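Local coordinates for 65 kDa virulence protein (Salmonella typhimurium, PDB 2GWM) that probably transfers ADP-ribose from NAD(+) to an arginine of host actin through this transferase domain of the Salmonella toxin SpvB, blocking filament assembly, at residues H76-D86 against N120-K130; L94-N102 against L157-C165. All coordinates share one frame; numbering follows the deposited sequence.

Contact 1 (H76-D86 against N120-K130); sequences HRVVYRGLKLD and NDTILNIYLEK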
loop_
_atom_site.group_PDB
_atom_site.type_symbol
_atom_site.label_atom_id
_atom_site.label_comp_id
_atom_site.label_asym_id
_atom_site.label_seq_id
_atom_site.Cartn_x
_atom_site.Cartn_y
_atom_site.Cartn_z
ATOM N N HIS A 76 5.892 -3.798 15.342
ATOM C CA HIS A 76 6.784 -3.592 14.181
ATOM C C HIS A 76 7.299 -2.188 14.106
ATOM O O HIS A 76 6.573 -1.229 14.379
ATOM C CB HIS A 76 6.090 -3.961 12.887
ATOM C CG HIS A 76 5.643 -5.376 12.860
ATOM N ND1 HIS A 76 4.415 -5.756 13.344
ATOM C CD2 HIS A 76 6.270 -6.514 12.481
ATOM C CE1 HIS A 76 4.287 -7.064 13.236
ATOM N NE2 HIS A 76 5.405 -7.554 12.742
ATOM N N ARG A 77 8.599 -2.086 13.794
ATOM C CA ARG A 77 9.247 -0.777 13.667
ATOM C C ARG A 77 9.844 -0.569 12.298
ATOM O O ARG A 77 10.407 0.496 12.046
ATOM C CB ARG A 77 10.300 -0.566 14.738
ATOM C CG ARG A 77 9.718 -0.448 16.146
ATOM C CD ARG A 77 8.805 0.793 16.427
ATOM N NE ARG A 77 9.519 2.060 16.226
ATOM C CZ ARG A 77 10.175 2.736 17.160
ATOM N NH1 ARG A 77 10.240 2.288 18.397
ATOM N NH2 ARG A 77 10.779 3.874 16.842
ATOM N N VAL A 78 9.639 -1.528 11.390
ATOM C CA VAL A 78 10.027 -1.399 10.003
ATOM C C VAL A 78 9.200 -2.376 9.173
ATOM O O VAL A 78 8.842 -3.458 9.611
ATOM C CB VAL A 78 11.559 -1.654 9.856
ATOM C CG1 VAL A 78 11.912 -3.103 10.241
ATOM C CG2 VAL A 78 12.067 -1.267 8.486
ATOM N N VAL A 79 8.891 -1.972 7.959
ATOM C CA VAL A 79 8.216 -2.839 7.000
ATOM C C VAL A 79 8.814 -2.576 5.623
ATOM O O VAL A 79 9.571 -1.600 5.425
ATOM C CB VAL A 79 6.656 -2.576 6.959
ATOM C CG1 VAL A 79 6.001 -3.059 8.207
ATOM C CG2 VAL A 79 6.367 -1.147 6.691
ATOM N N TYR A 80 8.453 -3.402 4.655
ATOM C CA TYR A 80 9.112 -3.397 3.372
ATOM C C TYR A 80 8.130 -3.425 2.252
ATOM O O TYR A 80 6.998 -3.963 2.375
ATOM C CB TYR A 80 10.001 -4.659 3.191
ATOM C CG TYR A 80 10.886 -4.916 4.367
ATOM C CD1 TYR A 80 12.030 -4.167 4.547
ATOM C CD2 TYR A 80 10.531 -5.797 5.358
ATOM C CE1 TYR A 80 12.846 -4.352 5.644
ATOM C CE2 TYR A 80 11.339 -5.996 6.490
ATOM C CZ TYR A 80 12.523 -5.257 6.610
ATOM O OH TYR A 80 13.406 -5.367 7.668
ATOM N N ARG A 81 8.541 -2.847 1.135
ATOM C CA ARG A 81 7.764 -2.860 -0.076
ATOM C C ARG A 81 8.655 -2.784 -1.298
ATOM O O ARG A 81 9.502 -1.932 -1.338
ATOM C CB ARG A 81 6.718 -1.748 -0.109
ATOM C CG ARG A 81 5.890 -1.749 -1.328
ATOM C CD ARG A 81 5.090 -3.015 -1.535
ATOM N NE ARG A 81 4.336 -2.942 -2.777
ATOM C CZ ARG A 81 3.217 -2.242 -2.956
ATOM N NH1 ARG A 81 2.687 -1.547 -1.971
ATOM N NH2 ARG A 81 2.618 -2.249 -4.152
ATOM N N GLY A 82 8.438 -3.668 -2.247
ATOM C CA GLY A 82 9.026 -3.577 -3.582
ATOM C C GLY A 82 8.099 -2.791 -4.496
ATOM O O GLY A 82 6.854 -3.048 -4.498
ATOM N N LEU A 83 8.640 -1.815 -5.232
ATOM C CA LEU A 83 7.925 -0.975 -6.228
ATOM C C LEU A 83 8.646 -0.972 -7.574
ATOM O O LEU A 83 9.867 -1.062 -7.667
ATOM C CB LEU A 83 7.806 0.511 -5.790
ATOM C CG LEU A 83 6.994 1.013 -4.619
ATOM C CD1 LEU A 83 7.035 2.525 -4.596
ATOM C CD2 LEU A 83 5.573 0.545 -4.717
ATOM N N LYS A 84 7.894 -0.798 -8.648
ATOM C CA LYS A 84 8.452 -0.543 -9.927
ATOM C C LYS A 84 8.339 0.931 -10.114
ATOM O O LYS A 84 7.213 1.456 -10.326
ATOM C CB LYS A 84 7.650 -1.291 -10.971
ATOM C CG LYS A 84 8.267 -1.285 -12.282
ATOM C CD LYS A 84 7.442 -2.072 -13.272
ATOM C CE LYS A 84 8.274 -2.407 -14.487
ATOM N NZ LYS A 84 9.132 -1.251 -14.972
ATOM N N LEU A 85 9.456 1.647 -9.998
ATOM C CA LEU A 85 9.484 3.089 -10.234
ATOM C C LEU A 85 10.146 3.526 -11.505
ATOM O O LEU A 85 10.072 4.708 -11.826
ATOM C CB LEU A 85 10.168 3.837 -9.092
ATOM C CG LEU A 85 9.531 3.845 -7.726
ATOM C CD1 LEU A 85 10.418 4.708 -6.789
ATOM C CD2 LEU A 85 8.096 4.353 -7.790
ATOM N N ASP A 86 10.763 2.623 -12.266
ATOM C CA ASP A 86 11.525 3.021 -13.427
ATOM C C ASP A 86 10.738 3.045 -14.734
ATOM O O ASP A 86 11.348 3.158 -15.799
ATOM C CB ASP A 86 12.784 2.154 -13.561
ATOM C CG ASP A 86 13.774 2.439 -12.485
ATOM O OD1 ASP A 86 14.013 3.602 -12.222
ATOM O OD2 ASP A 86 14.347 1.513 -11.910
ATOM N N ASN A 120 11.947 -5.865 -6.900
ATOM C CA ASN A 120 11.565 -5.014 -7.975
ATOM C C ASN A 120 12.673 -3.986 -8.179
ATOM O O ASN A 120 13.704 -4.064 -7.507
ATOM C CB ASN A 120 10.248 -4.300 -7.639
ATOM C CG ASN A 120 9.367 -4.090 -8.818
ATOM O OD1 ASN A 120 9.826 -3.741 -9.923
ATOM N ND2 ASN A 120 8.022 -4.298 -8.603
ATOM N N ASP A 121 12.486 -3.041 -9.089
ATOM C CA ASP A 121 13.557 -2.055 -9.296
ATOM C C ASP A 121 13.883 -1.219 -8.060
ATOM O O ASP A 121 15.016 -0.785 -7.874
ATOM C CB ASP A 121 13.389 -1.214 -10.574
ATOM C CG ASP A 121 12.220 -0.198 -10.569
ATOM O OD1 ASP A 121 12.054 0.519 -9.563
ATOM O OD2 ASP A 121 11.499 -0.107 -11.633
ATOM N N THR A 122 12.898 -1.036 -7.205
ATOM C CA THR A 122 13.029 -0.256 -5.998
ATOM C C THR A 122 12.584 -1.069 -4.791
ATOM O O THR A 122 11.478 -1.644 -4.792
ATOM C CB THR A 122 12.172 1.012 -6.116
ATOM O OG1 THR A 122 12.578 1.754 -7.235
ATOM C CG2 THR A 122 12.269 1.841 -4.886
ATOM N N ILE A 123 13.386 -1.116 -3.750
ATOM C CA ILE A 123 13.010 -1.684 -2.490
ATOM C C ILE A 123 12.885 -0.553 -1.507
ATOM O O ILE A 123 13.803 0.237 -1.288
ATOM C CB ILE A 123 14.068 -2.669 -1.931
ATOM C CG1 ILE A 123 14.455 -3.744 -2.946
ATOM C CG2 ILE A 123 13.599 -3.324 -0.639
ATOM C CD1 ILE A 123 13.321 -4.495 -3.528
ATOM N N LEU A 124 11.702 -0.441 -0.923
ATOM C CA LEU A 124 11.475 0.507 0.182
ATOM C C LEU A 124 11.664 -0.156 1.527
ATOM O O LEU A 124 11.091 -1.211 1.821
ATOM C CB LEU A 124 10.037 1.016 0.126
ATOM C CG LEU A 124 9.614 1.636 -1.167
ATOM C CD1 LEU A 124 8.174 2.178 -1.074
ATOM C CD2 LEU A 124 10.527 2.684 -1.702
ATOM N N ASN A 125 12.484 0.467 2.383
ATOM C CA ASN A 125 12.747 0.069 3.724
ATOM C C ASN A 125 12.129 1.165 4.564
ATOM O O ASN A 125 12.595 2.239 4.589
ATOM C CB ASN A 125 14.299 0.045 3.926
ATOM C CG ASN A 125 14.718 -0.348 5.299
ATOM O OD1 ASN A 125 14.216 -1.327 5.877
ATOM N ND2 ASN A 125 15.707 0.413 5.859
ATOM N N ILE A 126 10.974 0.856 5.138
ATOM C CA ILE A 126 10.076 1.844 5.752
ATOM C C ILE A 126 10.050 1.745 7.252
ATOM O O ILE A 126 9.474 0.801 7.807
ATOM C CB ILE A 126 8.643 1.672 5.197
ATOM C CG1 ILE A 126 8.604 1.745 3.688
ATOM C CG2 ILE A 126 7.739 2.753 5.782
ATOM C CD1 ILE A 126 7.253 1.432 3.105
ATOM N N TYR A 127 10.686 2.703 7.918
ATOM C CA TYR A 127 10.712 2.731 9.360
ATOM C C TYR A 127 9.423 3.287 9.923
ATOM O O TYR A 127 8.865 4.238 9.393
ATOM C CB TYR A 127 11.882 3.552 9.854
ATOM C CG TYR A 127 13.211 2.864 9.503
ATOM C CD1 TYR A 127 13.580 1.688 10.142
ATOM C CD2 TYR A 127 14.035 3.343 8.481
ATOM C CE1 TYR A 127 14.778 1.071 9.872
ATOM C CE2 TYR A 127 15.219 2.709 8.160
ATOM C CZ TYR A 127 15.590 1.547 8.843
ATOM O OH TYR A 127 16.797 0.939 8.507
ATOM N N LEU A 128 9.016 2.745 11.048
ATOM C CA LEU A 128 7.775 3.110 11.697
ATOM C C LEU A 128 8.028 3.538 13.092
ATOM O O LEU A 128 8.874 2.968 13.741
ATOM C CB LEU A 128 6.842 1.893 11.769
ATOM C CG LEU A 128 6.523 1.273 10.412
ATOM C CD1 LEU A 128 5.622 0.063 10.636
ATOM C CD2 LEU A 128 5.889 2.247 9.404
ATOM N N GLU A 129 7.333 4.568 13.549
ATOM C CA GLU A 129 7.364 4.962 14.956
ATOM C C GLU A 129 6.122 4.471 15.668
ATOM O O GLU A 129 5.117 4.176 15.037
ATOM C CB GLU A 129 7.455 6.485 15.087
ATOM C CG GLU A 129 8.729 7.101 14.602
ATOM C CD GLU A 129 9.941 6.446 15.198
ATOM O OE1 GLU A 129 9.978 6.370 16.464
ATOM O OE2 GLU A 129 10.842 6.008 14.430
ATOM N N LYS A 130 6.194 4.378 16.987
ATOM C CA LYS A 130 5.113 3.771 17.781
ATOM C C LYS A 130 3.852 4.545 17.567
ATOM O O LYS A 130 3.898 5.743 17.486
ATOM C CB LYS A 130 5.456 3.798 19.249
ATOM C CG LYS A 130 6.477 2.815 19.700
ATOM C CD LYS A 130 6.728 3.080 21.188
ATOM C CE LYS A 130 8.020 2.523 21.745
ATOM N NZ LYS A 130 8.186 2.899 23.172
HETATM O O HOH W 1 15.479 -2.687 7.745
HETATM O O HOH W 2 7.435 -6.005 -5.890
HETATM O O HOH W 3 11.307 -1.805 -13.588
#

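Contact 2 (L94-N102 against L157-C165); sequences LKEYTTIGN and LKIESIVNC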
loop_
_atom_site.group_PDB
_atom_site.type_symbol
_atom_site.label_atom_id
_atom_site.label_comp_id
_atom_site.label_asym_id
_atom_site.label_seq_id
_atom_site.Cartn_x
_atom_site.Cartn_y
_atom_site.Cartn_z
ATOM N N LEU A 94 9.083 8.746 -9.492
ATOM C CA LEU A 94 10.476 8.419 -9.188
ATOM C C LEU A 94 11.239 9.620 -8.615
ATOM O O LEU A 94 11.979 9.483 -7.618
ATOM C CB LEU A 94 11.186 7.895 -10.428
ATOM C CG LEU A 94 12.697 7.647 -10.342
ATOM C CD1 LEU A 94 12.978 6.600 -9.323
ATOM C CD2 LEU A 94 13.231 7.220 -11.688
ATOM N N LYS A 95 11.081 10.786 -9.243
ATOM C CA LYS A 95 11.824 11.949 -8.794
ATOM C C LYS A 95 11.411 12.308 -7.377
ATOM O O LYS A 95 12.252 12.581 -6.544
ATOM C CB LYS A 95 11.547 13.129 -9.689
ATOM C CG LYS A 95 12.288 14.365 -9.214
ATOM C CD LYS A 95 12.312 15.479 -10.244
ATOM C CE LYS A 95 13.162 16.654 -9.734
ATOM N NZ LYS A 95 14.613 16.288 -9.494
ATOM N N GLU A 96 10.114 12.277 -7.110
ATOM C CA GLU A 96 9.589 12.540 -5.756
ATOM C C GLU A 96 10.182 11.592 -4.686
ATOM O O GLU A 96 10.618 12.012 -3.608
ATOM C CB GLU A 96 8.060 12.347 -5.724
ATOM C CG GLU A 96 7.246 13.499 -6.164
ATOM C CD GLU A 96 6.268 13.913 -5.058
ATOM O OE1 GLU A 96 6.557 14.973 -4.425
ATOM O OE2 GLU A 96 5.269 13.158 -4.800
ATOM N N TYR A 97 10.211 10.307 -4.998
ATOM C CA TYR A 97 10.627 9.319 -4.012
ATOM C C TYR A 97 12.145 9.264 -3.826
ATOM O O TYR A 97 12.615 8.622 -2.887
ATOM C CB TYR A 97 10.136 7.928 -4.475
ATOM C CG TYR A 97 8.714 7.628 -4.091
ATOM C CD1 TYR A 97 7.679 8.409 -4.574
ATOM C CD2 TYR A 97 8.416 6.635 -3.204
ATOM C CE1 TYR A 97 6.331 8.170 -4.180
ATOM C CE2 TYR A 97 7.074 6.386 -2.826
ATOM C CZ TYR A 97 6.065 7.175 -3.317
ATOM O OH TYR A 97 4.717 7.025 -2.986
ATOM N N THR A 98 12.872 9.912 -4.730
ATOM C CA THR A 98 14.362 9.897 -4.681
ATOM C C THR A 98 14.935 11.265 -4.438
ATOM O O THR A 98 16.116 11.521 -4.644
ATOM C CB THR A 98 15.021 9.268 -5.937
ATOM O OG1 THR A 98 14.629 9.985 -7.098
ATOM C CG2 THR A 98 14.653 7.847 -6.074
ATOM N N THR A 99 14.087 12.141 -3.942
ATOM C CA THR A 99 14.521 13.460 -3.453
ATOM C C THR A 99 14.737 13.377 -1.935
ATOM O O THR A 99 13.775 13.291 -1.134
ATOM C CB THR A 99 13.519 14.535 -3.818
ATOM O OG1 THR A 99 13.357 14.573 -5.250
ATOM C CG2 THR A 99 13.999 15.887 -3.346
ATOM N N ILE A 100 16.005 13.433 -1.532
ATOM C CA ILE A 100 16.348 13.321 -0.131
ATOM C C ILE A 100 15.609 14.386 0.654
ATOM O O ILE A 100 15.615 15.577 0.290
ATOM C CB ILE A 100 17.870 13.499 0.119
ATOM C CG1 ILE A 100 18.660 12.445 -0.601
ATOM C CG2 ILE A 100 18.138 13.449 1.616
ATOM C CD1 ILE A 100 18.491 11.124 0.031
ATOM N N GLY A 101 14.963 13.950 1.726
ATOM C CA GLY A 101 14.235 14.817 2.609
ATOM C C GLY A 101 12.835 15.188 2.168
ATOM O O GLY A 101 12.127 15.880 2.907
ATOM N N ASN A 102 12.410 14.719 0.987
ATOM C CA ASN A 102 11.038 14.957 0.505
ATOM C C ASN A 102 10.029 14.322 1.477
ATOM O O ASN A 102 10.310 13.328 2.160
ATOM C CB ASN A 102 10.859 14.402 -0.902
ATOM C CG ASN A 102 9.670 14.982 -1.660
ATOM O OD1 ASN A 102 9.109 16.025 -1.300
ATOM N ND2 ASN A 102 9.315 14.324 -2.768
ATOM N N LEU A 157 5.172 9.992 4.462
ATOM C CA LEU A 157 6.509 9.462 4.622
ATOM C C LEU A 157 7.591 10.401 4.200
ATOM O O LEU A 157 7.488 11.128 3.223
ATOM C CB LEU A 157 6.669 8.259 3.791
ATOM C CG LEU A 157 5.582 7.181 3.949
ATOM C CD1 LEU A 157 4.735 7.352 2.799
ATOM C CD2 LEU A 157 6.141 5.802 3.991
ATOM N N LYS A 158 8.655 10.295 4.941
ATOM C CA LYS A 158 9.872 11.070 4.679
ATOM C C LYS A 158 10.920 10.191 3.999
ATOM O O LYS A 158 11.131 9.058 4.397
ATOM C CB LYS A 158 10.434 11.576 5.978
ATOM C CG LYS A 158 11.645 12.342 5.733
ATOM C CD LYS A 158 12.260 12.860 6.974
ATOM C CE LYS A 158 13.392 13.856 6.605
ATOM N NZ LYS A 158 14.020 14.516 7.780
ATOM N N ILE A 159 11.522 10.739 2.945
ATOM C CA ILE A 159 12.612 10.083 2.214
ATOM C C ILE A 159 13.860 10.435 2.947
ATOM O O ILE A 159 14.292 11.611 2.940
ATOM C CB ILE A 159 12.717 10.649 0.773
ATOM C CG1 ILE A 159 11.373 10.569 0.007
ATOM C CG2 ILE A 159 13.846 9.976 0.034
ATOM C CD1 ILE A 159 10.766 9.259 0.000
ATOM N N GLU A 160 14.475 9.439 3.589
ATOM C CA GLU A 160 15.668 9.697 4.395
ATOM C C GLU A 160 16.980 9.473 3.625
ATOM O O GLU A 160 17.895 10.286 3.703
ATOM C CB GLU A 160 15.575 8.838 5.656
ATOM C CG GLU A 160 14.406 9.242 6.517
ATOM C CD GLU A 160 14.467 8.688 7.916
ATOM O OE1 GLU A 160 14.834 7.479 8.079
ATOM O OE2 GLU A 160 14.099 9.451 8.828
ATOM N N SER A 161 17.092 8.371 2.900
ATOM C CA SER A 161 18.239 8.167 2.020
ATOM C C SER A 161 17.913 7.234 0.882
ATOM O O SER A 161 16.967 6.444 0.965
ATOM C CB SER A 161 19.424 7.618 2.804
ATOM O OG SER A 161 19.209 6.366 3.402
ATOM N N ILE A 162 18.721 7.338 -0.173
ATOM C CA ILE A 162 18.590 6.524 -1.354
ATOM C C ILE A 162 19.939 5.856 -1.552
ATOM O O ILE A 162 20.989 6.541 -1.450
ATOM C CB ILE A 162 18.179 7.321 -2.627
ATOM C CG1 ILE A 162 16.865 8.106 -2.408
ATOM C CG2 ILE A 162 18.068 6.347 -3.822
ATOM C CD1 ILE A 162 16.992 9.503 -1.985
ATOM N N VAL A 163 19.930 4.545 -1.766
ATOM C CA VAL A 163 21.151 3.774 -1.952
ATOM C C VAL A 163 21.023 3.101 -3.286
ATOM O O VAL A 163 20.259 2.131 -3.406
ATOM C CB VAL A 163 21.253 2.700 -0.849
ATOM C CG1 VAL A 163 22.553 2.104 -0.849
ATOM C CG2 VAL A 163 20.941 3.364 0.565
ATOM N N ASN A 164 21.773 3.590 -4.297
ATOM C CA ASN A 164 21.785 3.009 -5.619
ATOM C C ASN A 164 22.588 1.735 -5.695
ATOM O O ASN A 164 23.553 1.515 -4.949
ATOM C CB ASN A 164 22.290 4.006 -6.613
ATOM C CG ASN A 164 21.363 5.168 -6.784
ATOM O OD1 ASN A 164 20.181 5.062 -6.611
ATOM N ND2 ASN A 164 21.907 6.280 -7.219
ATOM N N CYS A 165 22.191 0.883 -6.627
ATOM C CA CYS A 165 22.889 -0.321 -6.883
ATOM C C CYS A 165 24.388 -0.086 -7.197
ATOM O O CYS A 165 24.746 0.985 -7.695
ATOM C CB CYS A 165 22.193 -1.161 -7.967
ATOM S SG CYS A 165 22.001 -0.388 -9.535
#

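Contact 1 (H76-D86 against N120-K130)
D121 OD1 is gripped twice where strand 78-83 ends and strand 122-127 begins: it takes the amide N of L85 at 2.9 Å on its syn lone pair and, from within its own segment, the hydroxyl OG1 of T122 at 2.7 Å, which arrives nearly along the C-O axis. D121 OD2 accepts the N-H of D86 at 2.9 Å, from a donor lying 34° out of the carboxylate plane. With CG tucked between its backbone N and carbonyl carbon (chi1 70°), D121 holds the carboxylate against the two successive amides. A water joins OD2 to K84 NZ, and R192 of the neighbouring strand 192-198 forms a salt bridge with D86 and a hydrogen bond with T122.

From there the two strands run side by side, antiparallel, with paired backbone bonds at V79-I126, R81-L124 and L83-T122. On the face carrying L83 and L124, their CD1 methyls meet at 3.7 Å. On the other face the Y80 ring lies alongside the N125 amide, the planes 14° apart. At the far end R77, bent at chi2 and chi3, donates from NE to L128 O at 2.7 Å, the oxygen lying near the guanidinium plane, while NH2 forms a salt bridge with E129 OE1 at 2.6 Å. E129 also pairs with R197.

The pairing fixes the backbone from which R81, a predicted active-site residue, extends; its guanidinium has L83 CD2 over one face and hydrogen-bonds S111 O through NH1. D86 OD2 lies only 3.3 Å from D121 OD2, a repulsion that the amides on D121 and the R192-D86 salt bridge probably offset.

Contact 2 (L94-N102 against L157-C165)
A type II beta turn, T99 to N102, carries the chain from the end of helix 91-97 into edge strand 103-106 of the five-stranded sheet, and here it docks on strand 155-164. Two backbone bonds make the junction: G101 N donates to I159 O at 2.7 Å, and I159 N returns a straighter bond to N102 O at 3.0 Å, its N-H...O angle 170°. G101 has a positive phi of 82°, as expected at the third position of such a turn, and N102 N closes the turn onto T99 O.

I159 packs its branches against the backbone of the helix end and the turn. It points at the segment 94-102, its CG2 3.4 Å from Y97 O and its CB 3.4 Å from T99 O, while CG1 packs near the CB of N102. Y97 O is thereby buried under aliphatic carbon and finds no polar partner in the model. I159 also touches M196 and I104, so helix end, turn and sheet all meet at this side chain. I162 lies farther along the strand, bringing CD1 to 3.5 Å from T98 O, and I100 sets CD1 3.6 Å from S161 CA. A classic beta bulge at E160 and S161, opposite N195, takes up the extra residue, so I159 and I162, three apart, can both point to segment 94-102.

Helix end and turn are tied together by polar groups of the turn. T99 OG1 bonds K95 O, and N102, with CG anti to its backbone N (chi1 -161°), extends ND2 to E96 O at 2.8 Å.

Contacts 1 and 2 have centres about 11 Å apart and build on the same five-stranded mixed sheet, whose order is 78-83, 122-127, 192-198, 155-164, 103-106. Contact 1 pairs one edge strand with its neighbour; contact 2 joins the approach to the opposite edge strand with strand 155-164, and strand 192-198 lies between. Their segments alternate along the chain: 76-86, 94-102, 120-130, 157-165. The contacts meet directly where L85 and D86 pack on L94, L85 also on Y97, and I126 on L157. Helix 91-97 thus packs both on the loop leaving strand 78-83, which carries predicted active-site residue R81, and on I104 of strand 103-106, within one transferase domain.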